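Local atomic coordinates of branched-chain phosphotransacylase (PDB entry 1YCO), a protein that probably transfers acyl groups to or from phosphate, as a branched-chain phosphotransacylase of Enterococcus faecalis. Residues V103-L108 against L266-R271; L144-P149 against D212-V217; F34-N39 against A55-E60. One frame throughout, in Å; residues are numbered along the deposited sequence.

Contact 1 of 3, residues V103-L108 against L266-R271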
loop_
_atom_site.group_PDB
_atom_site.type_symbol
_atom_site.label_atom_id
_atom_site.label_comp_id
_atom_site.label_asym_id
_atom_site.label_seq_id
_atom_site.Cartn_x
_atom_site.Cartn_y
_atom_site.Cartn_z
ATOM N N VAL A 103 5.253 14.590 4.118
ATOM C CA VAL A 103 5.108 13.851 5.355
ATOM C C VAL A 103 3.650 13.913 5.790
ATOM O O VAL A 103 3.029 14.972 5.775
ATOM C CB VAL A 103 5.980 14.456 6.482
ATOM C CG1 VAL A 103 5.631 13.818 7.829
ATOM C CG2 VAL A 103 7.455 14.249 6.167
ATOM N N ALA A 104 3.123 12.766 6.197
ATOM C CA ALA A 104 1.748 12.669 6.640
ATOM C C ALA A 104 1.685 12.163 8.071
ATOM O O ALA A 104 2.545 11.390 8.518
ATOM C CB ALA A 104 0.961 11.720 5.728
ATOM N N MET A 105 0.663 12.611 8.794
ATOM C CA MET A 105 0.448 12.148 10.161
ATOM C C MET A 105 -0.778 11.245 10.102
ATOM O O MET A 105 -1.819 11.631 9.572
ATOM C CB MET A 105 0.202 13.313 11.130
ATOM C CG MET A 105 -0.178 12.817 12.532
ATOM S SD MET A 105 0.578 13.692 13.907
ATOM C CE MET A 105 -0.764 14.772 14.427
ATOM N N VAL A 106 -0.635 10.043 10.640
ATOM C CA VAL A 106 -1.708 9.051 10.646
ATOM C C VAL A 106 -2.184 8.686 12.060
ATOM O O VAL A 106 -1.382 8.365 12.932
ATOM C CB VAL A 106 -1.251 7.741 9.959
ATOM C CG1 VAL A 106 -2.428 6.806 9.773
ATOM C CG2 VAL A 106 -0.588 8.050 8.623
ATOM N N GLU A 107 -3.495 8.729 12.273
ATOM C CA GLU A 107 -4.066 8.380 13.565
ATOM C C GLU A 107 -5.044 7.220 13.396
ATOM O O GLU A 107 -6.074 7.352 12.726
ATOM C CB GLU A 107 -4.781 9.586 14.172
ATOM C CG GLU A 107 -3.841 10.715 14.591
ATOM C CD GLU A 107 -4.565 11.905 15.222
ATOM O OE1 GLU A 107 -5.354 11.684 16.171
ATOM O OE2 GLU A 107 -4.332 13.054 14.773
ATOM N N LEU A 108 -4.713 6.082 13.999
ATOM C CA LEU A 108 -5.556 4.896 13.920
ATOM C C LEU A 108 -6.660 4.898 14.977
ATOM O O LEU A 108 -6.556 5.587 15.993
ATOM C CB LEU A 108 -4.699 3.646 14.046
ATOM C CG LEU A 108 -3.739 3.461 12.871
ATOM C CD1 LEU A 108 -2.844 2.264 13.153
ATOM C CD2 LEU A 108 -4.519 3.268 11.577
ATOM N N LEU A 266 -4.386 20.799 7.639
ATOM C CA LEU A 266 -4.227 22.132 8.199
ATOM C C LEU A 266 -3.842 22.018 9.677
ATOM O O LEU A 266 -2.988 22.760 10.177
ATOM C CB LEU A 266 -5.526 22.925 8.043
ATOM C CG LEU A 266 -5.589 24.269 8.763
ATOM C CD1 LEU A 266 -4.335 25.091 8.496
ATOM C CD2 LEU A 266 -6.837 25.003 8.291
ATOM N N ARG A 267 -4.461 21.059 10.359
ATOM C CA ARG A 267 -4.208 20.822 11.780
ATOM C C ARG A 267 -2.767 20.347 11.974
ATOM O O ARG A 267 -2.101 20.686 12.954
ATOM C CB ARG A 267 -5.177 19.750 12.304
ATOM C CG ARG A 267 -5.264 19.619 13.822
ATOM C CD ARG A 267 -6.101 20.737 14.422
ATOM N NE ARG A 267 -6.714 20.352 15.693
ATOM C CZ ARG A 267 -7.759 19.534 15.814
ATOM N NH1 ARG A 267 -8.321 19.005 14.735
ATOM N NH2 ARG A 267 -8.251 19.249 17.019
ATOM N N PHE A 268 -2.305 19.544 11.027
ATOM C CA PHE A 268 -0.961 19.009 11.080
ATOM C C PHE A 268 0.044 20.145 10.879
ATOM O O PHE A 268 1.050 20.218 11.585
ATOM C CB PHE A 268 -0.828 17.925 10.013
ATOM C CG PHE A 268 0.488 17.217 10.017
ATOM C CD1 PHE A 268 1.170 16.973 11.202
ATOM C CD2 PHE A 268 1.041 16.768 8.826
ATOM C CE1 PHE A 268 2.387 16.295 11.199
ATOM C CE2 PHE A 268 2.260 16.087 8.814
ATOM C CZ PHE A 268 2.934 15.851 10.001
ATOM N N ALA A 269 -0.258 21.048 9.947
ATOM C CA ALA A 269 0.608 22.191 9.646
ATOM C C ALA A 269 0.696 23.169 10.817
ATOM O O ALA A 269 1.785 23.638 11.170
ATOM C CB ALA A 269 0.098 22.923 8.395
ATOM N N MET A 270 -0.453 23.489 11.409
ATOM C CA MET A 270 -0.473 24.400 12.556
ATOM C C MET A 270 0.363 23.805 13.689
ATOM O O MET A 270 1.086 24.511 14.390
ATOM C CB MET A 270 -1.908 24.635 13.046
ATOM C CG MET A 270 -2.709 25.581 12.171
ATOM S SD MET A 270 -4.479 25.645 12.588
ATOM C CE MET A 270 -4.411 26.199 14.305
ATOM N N ARG A 271 0.269 22.492 13.841
ATOM C CA ARG A 271 0.993 21.805 14.889
ATOM C C ARG A 271 2.509 21.930 14.717
ATOM O O ARG A 271 3.239 22.004 15.699
ATOM C CB ARG A 271 0.564 20.339 14.912
ATOM C CG ARG A 271 0.852 19.598 16.199
ATOM C CD ARG A 271 -0.365 18.786 16.606
ATOM N NE ARG A 271 -0.082 17.360 16.743
ATOM C CZ ARG A 271 0.735 16.832 17.649
ATOM N NH1 ARG A 271 1.371 17.612 18.516
ATOM N NH2 ARG A 271 0.900 15.514 17.694
#
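Phe268 lays its ring against Met105, and these two residues have the most surface buried in the contact. CB of Met105 sits over the centre of one ring face, 3.7 Å from the centroid of the Phe268 ring and 12° off its normal. It is a CH-pi contact. The thioether goes further out. Met105 SD lies 5.0 Å from the same centroid of Phe268, obliquely, as a Met-aromatic contact. Bends at chi2 and chi3 then carry the methyl past the ring to Arg271. Met105 CE meets Arg271 NE at 3.5 Å, at the edge of the guanidinium group and near its plane. The ring edge of Phe268 faces the strand backbone. Val103 O lies in the ring plane, 3.3 Å from Phe268 CE2. Val103 CG1 adds an apolar touch at 4.0 Å to Phe268 CZ. The ring reaches the strand because CG of Phe268 stands anti to the backbone N (chi1 -176°). Strand 103-107 and helix 266-271 run at 110° to each other, 9.3 Å apart at closest approach. The helix packs on one side of the mixed sheet, where Phe268 touches both Met105 and Thr242 of strand 238-244. No hydrogen bond joins the two segments. The contact rests on dispersion, on the CH-pi contact over the ring face with the sulfur oblique, and probably on a weak attraction between the polarised ring edge and the carbonyl oxygen.

Contact 2 of 3, residues L144-P149 against D212-V217; sequences LGLHHP and DADILV
The carboxylate of Asp214 has a methyl group of Leu146 over one face. Leu146 CD2 stands almost straight above the carboxylate carbon, 3.8 Å from Asp214 CG, and is 3.7 Å from Asp214 OD2. Pro149 approaches on that same side but nearer the carboxylate plane. Its CA is 3.6 Å from Asp214 OD2 and, seen from that oxygen, about 36° out of the plane. The polar partner of this oxygen comes from the residue after Pro149: the backbone N of Lys150 donates a hydrogen bond to Asp214 OD2. CG of Asp214 is anti to the carbonyl carbon (chi1 -60°), which sets the carboxylate beside Leu146 and Pro149. Toward Ile215 the packing is apolar. CB of Pro149 lies 4.2 Å from CB of Asp214 and 4.3 Å from CD1 of Ile215. Ile215 continues inward against Ala137 and Ala141 of helix 127-143. Segment 144-149 leads into strand 150-154, and 212-217 runs into and includes strand 215-217. The contact lies at the N-terminal ends of these two neighbouring parallel strands. Across the segments themselves there is only van der Waals packing. Leu146 and Pro149 probably shield part of the carboxylate from water, which could strengthen its bond to the Lys150 backbone.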
loop_
_atom_site.group_PDB
_atom_site.type_symbol
_atom_site.label_atom_id
_atom_site.label_comp_id
_atom_site.label_asym_id
_atom_site.label_seq_id
_atom_site.Cartn_x
_atom_site.Cartn_y
_atom_site.Cartn_z
ATOM N N LEU A 144 7.639 18.065 16.875
ATOM C CA LEU A 144 6.331 17.694 17.389
ATOM C C LEU A 144 6.393 17.233 18.846
ATOM O O LEU A 144 5.366 16.948 19.464
ATOM C CB LEU A 144 5.733 16.598 16.500
ATOM C CG LEU A 144 4.375 16.868 15.838
ATOM C CD1 LEU A 144 4.361 18.223 15.135
ATOM C CD2 LEU A 144 4.091 15.747 14.847
ATOM N N GLY A 145 7.601 17.168 19.394
ATOM C CA GLY A 145 7.758 16.748 20.776
ATOM C C GLY A 145 8.455 15.416 20.989
ATOM O O GLY A 145 8.799 15.064 22.116
ATOM N N LEU A 146 8.672 14.667 19.917
ATOM C CA LEU A 146 9.333 13.369 20.037
ATOM C C LEU A 146 10.843 13.549 19.946
ATOM O O LEU A 146 11.346 14.098 18.971
ATOM C CB LEU A 146 8.843 12.437 18.929
ATOM C CG LEU A 146 8.240 11.102 19.367
ATOM C CD1 LEU A 146 6.842 10.945 18.780
ATOM C CD2 LEU A 146 9.139 9.962 18.909
ATOM N N HIS A 147 11.562 13.080 20.958
ATOM C CA HIS A 147 13.016 13.214 20.988
ATOM C C HIS A 147 13.788 12.106 20.261
ATOM O O HIS A 147 14.697 12.394 19.478
ATOM C CB HIS A 147 13.495 13.292 22.439
ATOM C CG HIS A 147 12.943 14.460 23.197
ATOM N ND1 HIS A 147 13.461 15.733 23.089
ATOM C CD2 HIS A 147 11.919 14.544 24.081
ATOM C CE1 HIS A 147 12.783 16.550 23.877
ATOM N NE2 HIS A 147 11.843 15.853 24.491
ATOM N N HIS A 148 13.440 10.847 20.531
ATOM C CA HIS A 148 14.113 9.704 19.909
ATOM C C HIS A 148 13.142 8.822 19.117
ATOM O O HIS A 148 12.848 7.696 19.509
ATOM C CB HIS A 148 14.803 8.851 20.981
ATOM C CG HIS A 148 15.860 7.941 20.432
ATOM N ND1 HIS A 148 17.098 8.398 20.031
ATOM C CD2 HIS A 148 15.844 6.613 20.165
ATOM C CE1 HIS A 148 17.798 7.391 19.538
ATOM N NE2 HIS A 148 17.061 6.298 19.608
ATOM N N PRO A 149 12.647 9.321 17.976
ATOM C CA PRO A 149 11.705 8.588 17.122
ATOM C C PRO A 149 12.221 7.319 16.444
ATOM O O PRO A 149 13.361 7.262 15.984
ATOM C CB PRO A 149 11.295 9.637 16.098
ATOM C CG PRO A 149 12.540 10.454 15.960
ATOM C CD PRO A 149 12.937 10.647 17.402
ATOM N N ASP A 212 6.309 -0.813 17.105
ATOM C CA ASP A 212 6.118 0.476 17.756
ATOM C C ASP A 212 6.846 1.632 17.064
ATOM O O ASP A 212 7.317 2.539 17.736
ATOM C CB ASP A 212 6.552 0.392 19.232
ATOM C CG ASP A 212 8.065 0.216 19.404
ATOM O OD1 ASP A 212 8.742 -0.209 18.435
ATOM O OD2 ASP A 212 8.580 0.484 20.518
ATOM N N ALA A 213 6.923 1.611 15.732
ATOM C CA ALA A 213 7.606 2.666 14.982
ATOM C C ALA A 213 6.850 3.987 15.010
ATOM O O ALA A 213 5.621 4.010 15.008
ATOM C CB ALA A 213 7.813 2.235 13.545
ATOM N N ASP A 214 7.589 5.088 15.021
ATOM C CA ASP A 214 6.972 6.410 15.052
ATOM C C ASP A 214 6.850 7.030 13.664
ATOM O O ASP A 214 6.019 7.909 13.418
ATOM C CB ASP A 214 7.778 7.319 15.966
ATOM C CG ASP A 214 7.829 6.798 17.374
ATOM O OD1 ASP A 214 6.755 6.723 18.002
ATOM O OD2 ASP A 214 8.932 6.453 17.848
ATOM N N ILE A 215 7.698 6.562 12.764
ATOM C CA ILE A 215 7.710 7.048 11.408
ATOM C C ILE A 215 7.925 5.877 10.474
ATOM O O ILE A 215 8.803 5.033 10.691
ATOM C CB ILE A 215 8.864 8.038 11.173
ATOM C CG1 ILE A 215 8.733 9.227 12.120
ATOM C CG2 ILE A 215 8.879 8.482 9.701
ATOM C CD1 ILE A 215 9.886 10.192 12.050
ATOM N N LEU A 216 7.128 5.827 9.421
ATOM C CA LEU A 216 7.277 4.768 8.445
ATOM C C LEU A 216 7.826 5.451 7.200
ATOM O O LEU A 216 7.356 6.514 6.823
ATOM C CB LEU A 216 5.926 4.122 8.150
ATOM C CG LEU A 216 5.121 3.509 9.307
ATOM C CD1 LEU A 216 3.796 2.952 8.775
ATOM C CD2 LEU A 216 5.927 2.401 9.980
ATOM N N VAL A 217 8.847 4.850 6.602
ATOM C CA VAL A 217 9.470 5.358 5.385
ATOM C C VAL A 217 9.327 4.301 4.270
ATOM O O VAL A 217 9.837 3.179 4.379
ATOM C CB VAL A 217 10.978 5.666 5.598
ATOM C CG1 VAL A 217 11.586 6.271 4.336
ATOM C CG2 VAL A 217 11.155 6.610 6.759
#

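Contact 3 of 3, residues F34-N39 against A55-E60; sequences FDTNEN and AAVAQE
Phe34 points from the end of strand 29-35 toward helix 54-66, and its side chain runs along the helix from Val57 to Glu60. Its CB meets Val57 first, 3.8 Å from Val57 CG1. CG stands anti to the carbonyl carbon (chi1 -50°), which turns the ring along the helix. CD2 of Phe34 then touches Glu60 CB at 3.7 Å. CE2 lies at a similar distance from that CB and also comes near the Glu60 carbonyl. At the tip, CZ of Phe34 is 3.6 Å from Glu60 O. The ring face thus rests on backbone as much as on side chain: Glu60 C lies over one face, offset toward the rim. Beyond the segment the ring continues onto Ala61 and Leu64 of the same helix, and it also touches Val49.

The setting is a parallel sheet of an alpha/beta fold. Strand 29-35 lies between strands 2-7 and 47-50. Strand 47-50, helix 54-66 and parallel strand 72-75 form a beta-alpha-beta crossover that passes over strands 29-35 and 2-7.

Val57 sets both methyls against the strand end. CG1, anti to its backbone N, sits 3.3 Å from Phe34 O. CG2 meets Thr36 CG2 at 3.6 Å, the two side chains crossing at about a right angle, and lies 4.0 Å from Asp35 CA.

The CB of Asp35 is directed away from the helix, and the carboxylate shapes the turn that follows. Asn37 N donates to Asp35 OD1 at 3.0 Å with an angle of 167°, forming an Asx turn. The donor comes from above the carboxylate plane, 55° out of it. Thr36 N adds a weak bond to the same oxygen. The other oxygen, OD2, takes a weak hydrogen bond from Ser10 N.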
loop_
_atom_site.group_PDB
_atom_site.type_symbol
_atom_site.label_atom_id
_atom_site.label_comp_id
_atom_site.label_asym_id
_atom_site.label_seq_id
_atom_site.Cartn_x
_atom_site.Cartn_y
_atom_site.Cartn_z
ATOM N N PHE A 34 -6.271 34.473 -1.893
ATOM C CA PHE A 34 -6.008 35.096 -3.186
ATOM C C PHE A 34 -6.710 34.256 -4.244
ATOM O O PHE A 34 -6.621 33.031 -4.220
ATOM C CB PHE A 34 -4.509 35.110 -3.505
ATOM C CG PHE A 34 -3.649 35.640 -2.397
ATOM C CD1 PHE A 34 -3.402 34.872 -1.266
ATOM C CD2 PHE A 34 -3.055 36.893 -2.504
ATOM C CE1 PHE A 34 -2.569 35.340 -0.255
ATOM C CE2 PHE A 34 -2.221 37.373 -1.498
ATOM C CZ PHE A 34 -1.977 36.592 -0.371
ATOM N N ASP A 35 -7.403 34.894 -5.177
ATOM C CA ASP A 35 -8.091 34.128 -6.208
ATOM C C ASP A 35 -8.521 35.013 -7.378
ATOM O O ASP A 35 -8.728 36.218 -7.225
ATOM C CB ASP A 35 -9.330 33.439 -5.604
ATOM C CG ASP A 35 -9.719 32.152 -6.335
ATOM O OD1 ASP A 35 -9.566 32.093 -7.577
ATOM O OD2 ASP A 35 -10.201 31.207 -5.661
ATOM N N THR A 36 -8.648 34.403 -8.548
ATOM C CA THR A 36 -9.088 35.124 -9.726
ATOM C C THR A 36 -10.611 35.136 -9.721
ATOM O O THR A 36 -11.233 35.923 -10.428
ATOM C CB THR A 36 -8.588 34.451 -11.018
ATOM O OG1 THR A 36 -8.834 33.039 -10.947
ATOM C CG2 THR A 36 -7.099 34.699 -11.201
ATOM N N ASN A 37 -11.203 34.256 -8.915
ATOM C CA ASN A 37 -12.661 34.151 -8.795
ATOM C C ASN A 37 -13.165 35.219 -7.828
ATOM O O ASN A 37 -12.443 35.624 -6.921
ATOM C CB ASN A 37 -13.045 32.762 -8.272
ATOM C CG ASN A 37 -14.536 32.475 -8.396
ATOM O OD1 ASN A 37 -15.093 32.490 -9.499
ATOM N ND2 ASN A 37 -15.188 32.207 -7.268
ATOM N N GLU A 38 -14.401 35.674 -8.011
ATOM C CA GLU A 38 -14.944 36.709 -7.131
ATOM C C GLU A 38 -14.982 36.231 -5.680
ATOM O O GLU A 38 -14.864 35.041 -5.406
ATOM C CB GLU A 38 -16.353 37.127 -7.581
ATOM C CG GLU A 38 -16.966 38.256 -6.733
ATOM C CD GLU A 38 -16.158 39.560 -6.792
ATOM O OE1 GLU A 38 -16.574 40.488 -7.525
ATOM O OE2 GLU A 38 -15.106 39.646 -6.115
ATOM N N ASN A 39 -15.143 37.176 -4.760
ATOM C CA ASN A 39 -15.183 36.872 -3.343
ATOM C C ASN A 39 -16.510 36.255 -2.904
ATOM O O ASN A 39 -17.579 36.653 -3.369
ATOM C CB ASN A 39 -14.900 38.141 -2.544
ATOM C CG ASN A 39 -14.851 37.896 -1.062
ATOM O OD1 ASN A 39 -14.579 36.785 -0.612
ATOM N ND2 ASN A 39 -15.103 38.944 -0.284
ATOM N N ALA A 55 -1.131 32.632 -12.273
ATOM C CA ALA A 55 0.285 32.901 -12.048
ATOM C C ALA A 55 0.417 34.014 -11.018
ATOM O O ALA A 55 1.327 34.007 -10.185
ATOM C CB ALA A 55 0.958 33.304 -13.347
ATOM N N ALA A 56 -0.506 34.968 -11.079
ATOM C CA ALA A 56 -0.506 36.084 -10.144
ATOM C C ALA A 56 -0.920 35.602 -8.748
ATOM O O ALA A 56 -0.258 35.917 -7.753
ATOM C CB ALA A 56 -1.451 37.177 -10.638
ATOM N N VAL A 57 -2.008 34.827 -8.696
ATOM C CA VAL A 57 -2.549 34.268 -7.454
ATOM C C VAL A 57 -1.460 33.533 -6.683
ATOM O O VAL A 57 -1.245 33.768 -5.489
ATOM C CB VAL A 57 -3.696 33.236 -7.732
ATOM C CG1 VAL A 57 -4.244 32.691 -6.418
ATOM C CG2 VAL A 57 -4.807 33.880 -8.540
ATOM N N ALA A 58 -0.779 32.635 -7.389
ATOM C CA ALA A 58 0.298 31.845 -6.812
ATOM C C ALA A 58 1.441 32.735 -6.351
ATOM O O ALA A 58 1.906 32.619 -5.219
ATOM C CB ALA A 58 0.812 30.837 -7.839
ATOM N N GLN A 59 1.887 33.634 -7.220
ATOM C CA GLN A 59 3.000 34.504 -6.860
ATOM C C GLN A 59 2.711 35.315 -5.604
ATOM O O GLN A 59 3.577 35.471 -4.751
ATOM C CB GLN A 59 3.344 35.447 -8.016
ATOM C CG GLN A 59 4.665 36.190 -7.818
ATOM C CD GLN A 59 4.511 37.481 -7.024
ATOM O OE1 GLN A 59 5.483 38.007 -6.471
ATOM N NE2 GLN A 59 3.289 38.006 -6.975
ATOM N N GLU A 60 1.489 35.820 -5.497
ATOM C CA GLU A 60 1.100 36.619 -4.350
ATOM C C GLU A 60 0.925 35.802 -3.063
ATOM O O GLU A 60 1.219 36.290 -1.965
ATOM C CB GLU A 60 -0.160 37.406 -4.690
ATOM C CG GLU A 60 0.109 38.468 -5.746
ATOM C CD GLU A 60 -1.004 39.488 -5.863
ATOM O OE1 GLU A 60 -2.072 39.144 -6.413
ATOM O OE2 GLU A 60 -0.809 40.635 -5.393
#

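From the N terminus, contact 3 closes first. It joins strand 29-35 to helix 54-66 across a short loop that includes strand 47-50, within the five-stranded parallel sheet. Contact 1 opens later, at strand 101-107, and closes only at the C-terminal helix 259-274. Contact 2 opens and closes within that span, linking the loop before strand 150-154 to the start of strand 215-217. Contacts 1 and 2 share the mixed sheet and touch: Leu144 packs on Met105, Phe268 and Arg271, with Leu144 CD1 3.9 Å from Arg271 CG. Contact 3 stands apart, its centre about 26 Å from that of contact 1 and about 38 Å from that of contact 2.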